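Local coordinates for beta-galacturonidase (Eisenbergiella tayi, PDB 6NCX), which probably hydrolyses beta-linked uronic acid glycosides as a family 2 glycoside hydrolase, and binds galacturonate in the active site of its TIM barrel, at residues Ile308-Tyr313 and Trp331-Ala336; Gly274-Glu279 and Tyr508-Cys513. All blocks are in the same frame, centred on the assembly; numbering follows the deposited sequence.

Interaction 2 joins the first strand of the TIM barrel to the last, and interaction 1 joins the second to the third; with centres about 10 Å apart, they are a compact example of how such a barrel gathers its ligand-binding groups from the C-terminal ends of successive strands. They meet because strands 268-276 and 307-309 are neighbours: R309 N lies 2.7 Å from F275 O. Beyond the strand ends, Y313 OH is hydrogen-bonded to H278 ND1 at 2.7 Å, tying one loop to the next. Beside the ligand, H312 NE2 packs 3.3 Å from W510 CZ3 with the two rings nearly parallel, and both side chains reach the bound galacturonate.

Interaction 1 of 2, residues Ile308-Tyr313 and Trp331-Ala336; sequences IRTVHY and WEENHA. With ADA (alpha-D-galactopyranuronic acid), chain I.
Within the beta-alpha-beta unit of the TIM barrel made by strand 307-309, helix 317-326 and strand 329-333, R309 pairs in parallel with W331, and the loop beyond carries H312, which binds galacturonate. Backbone bonds from W331 N to I308 O (3.1 Å) and from T310 N to W331 O (3.0 Å) set the register. The E333 carboxylate organises the rest. E333 OE2 receives three N-H groups: R309 NH2 on the syn side at 2.8 Å, in a salt bridge, R309 NE from above the carboxylate plane, and W331 NE1 on the anti side, at 2.8 Å. R309 runs extended alongside the W331 indole, with R309 CG over the face and 3.7 Å from the centroid of its five-membered ring, in a CH-pi contact. The guanidinium continues to N377 and E465, two further galacturonate-binding residues. E333 OE1 accepts H312 ND1 at 3.0 Å, within the imidazole plane, which helps fix the ring's rotation. With an alanine in place of E333, R309 and W331 NE1 would probably lose their shared acceptor and the H312 ring, without its ND1 acceptor, would probably be freer to turn. At its far edge, H312 NE2 is hydrogen-bonded to galacturonate O3 at 2.7 Å.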
loop_
_atom_site.group_PDB
_atom_site.type_symbol
_atom_site.label_atom_id
_atom_site.label_comp_id
_atom_site.label_asym_id
_atom_site.label_seq_id
_atom_site.Cartn_x
_atom_site.Cartn_y
_atom_site.Cartn_z
ATOM N N ILE C 308 -2.631 3.465 -30.392
ATOM C CA ILE C 308 -1.510 3.655 -29.477
ATOM C C ILE C 308 -0.524 4.622 -30.118
ATOM O O ILE C 308 -0.352 4.652 -31.338
ATOM C CB ILE C 308 -0.782 2.336 -29.096
ATOM C CG1 ILE C 308 -0.226 1.632 -30.331
ATOM C CG2 ILE C 308 -1.689 1.376 -28.331
ATOM C CD1 ILE C 308 1.298 1.811 -30.566
ATOM N N ARG C 309 0.143 5.408 -29.285
ATOM C CA ARG C 309 1.234 6.272 -29.718
ATOM C C ARG C 309 2.526 5.816 -29.042
ATOM O O ARG C 309 2.586 5.729 -27.812
ATOM C CB ARG C 309 0.922 7.743 -29.404
ATOM C CG ARG C 309 2.049 8.666 -29.770
ATOM C CD ARG C 309 1.735 10.134 -29.519
ATOM N NE ARG C 309 2.985 10.879 -29.623
ATOM C CZ ARG C 309 3.452 11.710 -28.705
ATOM N NH1 ARG C 309 2.745 11.979 -27.613
ATOM N NH2 ARG C 309 4.613 12.303 -28.895
ATOM N N THR C 310 3.555 5.531 -29.848
ATOM C CA THR C 310 4.805 4.919 -29.381
ATOM C C THR C 310 5.739 5.975 -28.791
ATOM O O THR C 310 6.771 6.339 -29.357
ATOM C CB THR C 310 5.511 4.205 -30.523
ATOM O OG1 THR C 310 5.949 5.181 -31.472
ATOM C CG2 THR C 310 4.609 3.181 -31.221
ATOM N N VAL C 311 5.378 6.461 -27.611
ATOM C CA VAL C 311 6.224 7.439 -26.935
ATOM C C VAL C 311 7.467 6.735 -26.388
ATOM O O VAL C 311 7.371 5.682 -25.746
ATOM C CB VAL C 311 5.425 8.168 -25.834
ATOM C CG1 VAL C 311 4.157 8.777 -26.431
ATOM C CG2 VAL C 311 5.052 7.225 -24.681
ATOM N N HIS C 312 8.651 7.267 -26.691
ATOM C CA HIS C 312 8.907 8.318 -27.678
ATOM C C HIS C 312 9.992 7.814 -28.616
ATOM O O HIS C 312 11.058 8.401 -28.666
ATOM C CB HIS C 312 9.395 9.630 -27.032
ATOM C CG HIS C 312 8.395 10.283 -26.127
ATOM N ND1 HIS C 312 7.250 10.895 -26.595
ATOM C CD2 HIS C 312 8.384 10.440 -24.782
ATOM C CE1 HIS C 312 6.577 11.398 -25.577
ATOM N NE2 HIS C 312 7.240 11.132 -24.467
ATOM N N TYR C 313 9.717 6.711 -29.338
ATOM C CA TYR C 313 10.728 5.976 -30.092
ATOM C C TYR C 313 10.066 4.835 -30.859
ATOM O O TYR C 313 8.938 4.452 -30.529
ATOM C CB TYR C 313 11.817 5.445 -29.140
ATOM C CG TYR C 313 11.252 4.914 -27.826
ATOM C CD1 TYR C 313 10.599 3.677 -27.766
ATOM C CD2 TYR C 313 11.352 5.651 -26.665
ATOM C CE1 TYR C 313 10.064 3.191 -26.561
ATOM C CE2 TYR C 313 10.826 5.184 -25.464
ATOM C CZ TYR C 313 10.182 3.953 -25.422
ATOM O OH TYR C 313 9.659 3.508 -24.227
ATOM N N TRP C 331 0.413 5.566 -34.164
ATOM C CA TRP C 331 1.332 6.682 -34.370
ATOM C C TRP C 331 2.718 6.206 -33.945
ATOM O O TRP C 331 2.918 5.835 -32.772
ATOM C CB TRP C 331 0.870 7.897 -33.558
ATOM C CG TRP C 331 1.823 9.072 -33.396
ATOM C CD1 TRP C 331 3.116 9.044 -32.943
ATOM C CD2 TRP C 331 1.505 10.459 -33.600
ATOM N NE1 TRP C 331 3.636 10.325 -32.889
ATOM C CE2 TRP C 331 2.669 11.211 -33.295
ATOM C CE3 TRP C 331 0.359 11.137 -34.032
ATOM C CZ2 TRP C 331 2.712 12.614 -33.401
ATOM C CZ3 TRP C 331 0.406 12.542 -34.148
ATOM C CH2 TRP C 331 1.575 13.257 -33.824
ATOM N N GLU C 332 3.655 6.165 -34.898
ATOM C CA GLU C 332 5.040 5.789 -34.622
ATOM C C GLU C 332 5.943 6.979 -34.895
ATOM O O GLU C 332 5.788 7.656 -35.918
ATOM C CB GLU C 332 5.492 4.583 -35.455
ATOM C CG GLU C 332 6.976 4.323 -35.289
ATOM C CD GLU C 332 7.390 2.868 -35.446
ATOM O OE1 GLU C 332 7.365 2.129 -34.444
ATOM O OE2 GLU C 332 7.775 2.484 -36.566
ATOM N N GLU C 333 6.878 7.237 -33.983
ATOM C CA GLU C 333 7.707 8.428 -34.065
ATOM C C GLU C 333 9.181 8.083 -33.853
ATOM O O GLU C 333 9.530 7.035 -33.292
ATOM C CB GLU C 333 7.235 9.503 -33.053
ATOM C CG GLU C 333 7.254 9.125 -31.562
ATOM C CD GLU C 333 6.712 10.254 -30.671
ATOM O OE1 GLU C 333 7.252 10.457 -29.556
ATOM O OE2 GLU C 333 5.746 10.948 -31.082
ATOM N N ASN C 334 10.054 8.977 -34.326
ATOM C CA ASN C 334 11.477 8.782 -34.091
ATOM C C ASN C 334 11.789 9.024 -32.607
ATOM O O ASN C 334 10.943 9.466 -31.824
ATOM C CB ASN C 334 12.320 9.653 -35.044
ATOM C CG ASN C 334 12.331 11.166 -34.694
ATOM O OD1 ASN C 334 11.457 11.696 -34.003
ATOM N ND2 ASN C 334 13.345 11.864 -35.210
ATOM N N HIS C 335 13.003 8.668 -32.206
ATOM C CA HIS C 335 13.395 8.711 -30.800
ATOM C C HIS C 335 13.858 10.110 -30.444
ATOM O O HIS C 335 14.960 10.520 -30.824
ATOM C CB HIS C 335 14.504 7.711 -30.491
ATOM C CG HIS C 335 14.973 7.790 -29.073
ATOM N ND1 HIS C 335 16.255 7.464 -28.686
ATOM C CD2 HIS C 335 14.324 8.173 -27.948
ATOM C CE1 HIS C 335 16.376 7.646 -27.383
ATOM N NE2 HIS C 335 15.218 8.072 -26.909
ATOM N N ALA C 336 13.029 10.831 -29.692
ATOM C CA ALA C 336 13.349 12.164 -29.188
ATOM C C ALA C 336 12.209 12.644 -28.292
ATOM O O ALA C 336 11.031 12.469 -28.631
ATOM C CB ALA C 336 13.583 13.162 -30.335
HETATM C C1 ADA I . 5.575 15.804 -21.961
HETATM C C2 ADA I . 6.398 14.631 -22.541
HETATM C C3 ADA I . 6.218 13.319 -21.872
HETATM C C4 ADA I . 6.011 13.396 -20.400
HETATM C C5 ADA I . 4.988 14.476 -20.024
HETATM C C6 ADA I . 4.789 14.640 -18.515
HETATM O O1 ADA I . 4.269 15.850 -22.488
HETATM O O2 ADA I . 6.143 14.536 -23.914
HETATM O O3 ADA I . 7.314 12.482 -22.163
HETATM O O4 ADA I . 7.224 13.699 -19.753
HETATM O O5 ADA I . 5.446 15.768 -20.513
HETATM O O6B ADA I . 4.514 13.661 -17.769
HETATM O O6A ADA I . 4.907 15.793 -18.031
#

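Interaction 2 of 2, residues Gly274-Glu279 and Tyr508-Cys513; sequences GFCRHE and YIWQFC. With ADA (alpha-D-galactopyranuronic acid), chain I.
G274 and F275 pair in parallel with Y508 and I509, closing the TIM barrel by joining its first strand to its last. I509 N binds G274 O and C276 N binds I509 O at 2.8 Å; F512 N to C276 O, also 2.8 Å and nearly in line with the carbonyl, carries the pairing on beyond I509. The Y508 ring lies against G274, its CD2 3.5 Å from G274 CA, where a beta carbon would collide with it; its hydroxyl goes on to S307 and Y371. On the other face of the sheet F275 and I509 lie side by side, F275 CE1 4.0 Å from I509 CG2, and both pack on V548 of helix 544-553. With CG roughly opposite its carbonyl carbon (chi1 -86°), F275 brings CD1 to 3.6 Å from F512 CA.

W510 precedes a cis peptide bond and holds its CG opposite the backbone N (chi1 -179°), which swings the indole back toward the first strand, with CE3 3.7 Å from C276 CB. One indole face carries the sugar, W510 CZ2 being 3.4 Å from galacturonate C4, while Q511 CB backs the opposite face. Q511 OE1 accepts from a water at 2.6 Å that in turn accepts from H278 N, bridging the segments. Chemically, the aromatic face offers the sugar carbons an apolar platform, while W510 NE1, bound to the ligand-binding N530, probably helps to fix the platform's tilt.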
loop_
_atom_site.group_PDB
_atom_site.type_symbol
_atom_site.label_atom_id
_atom_site.label_comp_id
_atom_site.label_asym_id
_atom_site.label_seq_id
_atom_site.Cartn_x
_atom_site.Cartn_y
_atom_site.Cartn_z
ATOM N N GLY C 274 -6.962 7.084 -28.195
ATOM C CA GLY C 274 -5.632 6.531 -28.128
ATOM C C GLY C 274 -5.018 6.515 -26.740
ATOM O O GLY C 274 -5.490 7.169 -25.800
ATOM N N PHE C 275 -3.926 5.762 -26.637
ATOM C CA PHE C 275 -3.048 5.814 -25.477
ATOM C C PHE C 275 -1.612 6.057 -25.925
ATOM O O PHE C 275 -1.135 5.433 -26.875
ATOM C CB PHE C 275 -3.124 4.525 -24.658
ATOM C CG PHE C 275 -4.232 4.509 -23.633
ATOM C CD1 PHE C 275 -4.051 5.089 -22.384
ATOM C CD2 PHE C 275 -5.441 3.870 -23.907
ATOM C CE1 PHE C 275 -5.060 5.057 -21.440
ATOM C CE2 PHE C 275 -6.451 3.833 -22.966
ATOM C CZ PHE C 275 -6.262 4.423 -21.729
ATOM N N CYS C 276 -0.937 6.978 -25.255
ATOM C CA CYS C 276 0.515 6.950 -25.246
ATOM C C CYS C 276 0.970 5.744 -24.433
ATOM O O CYS C 276 0.498 5.533 -23.311
ATOM C CB CYS C 276 1.080 8.228 -24.623
ATOM S SG CYS C 276 0.613 9.747 -25.472
ATOM N N ARG C 277 1.897 4.963 -24.978
ATOM C CA ARG C 277 2.418 3.815 -24.247
ATOM C C ARG C 277 3.920 3.741 -24.435
ATOM O O ARG C 277 4.398 3.686 -25.573
ATOM C CB ARG C 277 1.758 2.513 -24.708
ATOM C CG ARG C 277 2.472 1.279 -24.201
ATOM C CD ARG C 277 1.803 0.034 -24.756
ATOM N NE ARG C 277 2.453 -1.178 -24.282
ATOM C CZ ARG C 277 3.502 -1.741 -24.865
ATOM N NH1 ARG C 277 4.012 -1.214 -25.951
ATOM N NH2 ARG C 277 4.024 -2.846 -24.366
ATOM N N HIS C 278 4.657 3.744 -23.324
ATOM C CA HIS C 278 6.085 3.451 -23.327
ATOM C C HIS C 278 6.306 1.943 -23.378
ATOM O O HIS C 278 5.433 1.153 -22.990
ATOM C CB HIS C 278 6.758 4.000 -22.067
ATOM C CG HIS C 278 7.342 5.361 -22.233
ATOM N ND1 HIS C 278 8.485 5.590 -22.964
ATOM C CD2 HIS C 278 6.955 6.566 -21.746
ATOM C CE1 HIS C 278 8.776 6.879 -22.928
ATOM N NE2 HIS C 278 7.871 7.493 -22.186
ATOM N N GLU C 279 7.490 1.541 -23.847
ATOM C CA GLU C 279 7.950 0.155 -23.693
ATOM C C GLU C 279 8.618 0.057 -22.329
ATOM O O GLU C 279 9.830 0.216 -22.189
ATOM C CB GLU C 279 8.900 -0.262 -24.812
ATOM C CG GLU C 279 8.333 -0.187 -26.221
ATOM C CD GLU C 279 9.273 -0.786 -27.276
ATOM O OE1 GLU C 279 8.787 -1.589 -28.115
ATOM O OE2 GLU C 279 10.490 -0.441 -27.287
ATOM N N TYR C 508 -4.654 11.048 -27.656
ATOM C CA TYR C 508 -3.874 10.018 -26.988
ATOM C C TYR C 508 -3.757 10.439 -25.529
ATOM O O TYR C 508 -3.251 11.527 -25.238
ATOM C CB TYR C 508 -2.479 9.843 -27.622
ATOM C CG TYR C 508 -2.526 9.207 -28.982
ATOM C CD1 TYR C 508 -2.574 9.991 -30.129
ATOM C CD2 TYR C 508 -2.573 7.828 -29.124
ATOM C CE1 TYR C 508 -2.657 9.423 -31.369
ATOM C CE2 TYR C 508 -2.652 7.240 -30.379
ATOM C CZ TYR C 508 -2.701 8.052 -31.487
ATOM O OH TYR C 508 -2.781 7.513 -32.734
ATOM N N ILE C 509 -4.257 9.600 -24.620
ATOM C CA ILE C 509 -4.078 9.858 -23.193
ATOM C C ILE C 509 -2.618 9.609 -22.826
ATOM O O ILE C 509 -2.009 8.610 -23.247
ATOM C CB ILE C 509 -5.048 8.996 -22.356
ATOM C CG1 ILE C 509 -6.485 9.506 -22.516
ATOM C CG2 ILE C 509 -4.708 9.030 -20.865
ATOM C CD1 ILE C 509 -7.529 8.657 -21.802
ATOM N N TRP C 510 -2.026 10.546 -22.091
ATOM C CA TRP C 510 -0.769 10.279 -21.404
ATOM C C TRP C 510 -1.106 9.892 -19.965
ATOM O O TRP C 510 -1.625 10.715 -19.198
ATOM C CB TRP C 510 0.180 11.472 -21.444
ATOM C CG TRP C 510 1.494 11.158 -20.755
ATOM C CD1 TRP C 510 1.731 11.149 -19.402
ATOM C CD2 TRP C 510 2.738 10.786 -21.381
ATOM N NE1 TRP C 510 3.032 10.788 -19.153
ATOM C CE2 TRP C 510 3.680 10.570 -20.345
ATOM C CE3 TRP C 510 3.149 10.616 -22.711
ATOM C CZ2 TRP C 510 5.015 10.187 -20.603
ATOM C CZ3 TRP C 510 4.480 10.245 -22.961
ATOM C CH2 TRP C 510 5.383 10.024 -21.912
ATOM N N GLN C 511 -0.853 8.635 -19.606
ATOM C CA GLN C 511 -0.413 7.576 -20.520
ATOM C C GLN C 511 -0.989 6.243 -20.031
ATOM O O GLN C 511 -1.684 6.187 -19.007
ATOM C CB GLN C 511 1.117 7.480 -20.598
ATOM C CG GLN C 511 1.759 7.081 -19.277
ATOM C CD GLN C 511 3.256 6.897 -19.368
ATOM O OE1 GLN C 511 3.763 6.295 -20.310
ATOM N NE2 GLN C 511 3.975 7.422 -18.373
ATOM N N PHE C 512 -0.672 5.165 -20.749
ATOM C CA PHE C 512 -1.260 3.868 -20.431
ATOM C C PHE C 512 -0.851 3.397 -19.036
ATOM O O PHE C 512 -1.705 3.116 -18.188
ATOM C CB PHE C 512 -0.868 2.839 -21.501
ATOM C CG PHE C 512 -1.193 1.428 -21.110
ATOM C CD1 PHE C 512 -0.178 0.518 -20.830
ATOM C CD2 PHE C 512 -2.514 1.026 -20.976
ATOM C CE1 PHE C 512 -0.480 -0.788 -20.444
ATOM C CE2 PHE C 512 -2.822 -0.263 -20.586
ATOM C CZ PHE C 512 -1.795 -1.180 -20.319
ATOM N N CYS C 513 0.452 3.318 -18.773
ATOM C CA CYS C 513 0.950 2.774 -17.522
ATOM C C CYS C 513 2.030 3.683 -16.952
ATOM O O CYS C 513 2.613 4.506 -17.660
ATOM C CB CYS C 513 1.510 1.357 -17.711
ATOM S SG CYS C 513 2.984 1.259 -18.790
HETATM C C1 ADA I . 5.575 15.804 -21.961
HETATM C C2 ADA I . 6.398 14.631 -22.541
HETATM C C3 ADA I . 6.218 13.319 -21.872
HETATM C C4 ADA I . 6.011 13.396 -20.400
HETATM C C5 ADA I . 4.988 14.476 -20.024
HETATM C C6 ADA I . 4.789 14.640 -18.515
HETATM O O1 ADA I . 4.269 15.850 -22.488
HETATM O O2 ADA I . 6.143 14.536 -23.914
HETATM O O3 ADA I . 7.314 12.482 -22.163
HETATM O O4 ADA I . 7.224 13.699 -19.753
HETATM O O5 ADA I . 5.446 15.768 -20.513
HETATM O O6B ADA I . 4.514 13.661 -17.769
HETATM O O6A ADA I . 4.907 15.793 -18.031
HETATM O O HOH W 1 3.172 3.849 -20.873
#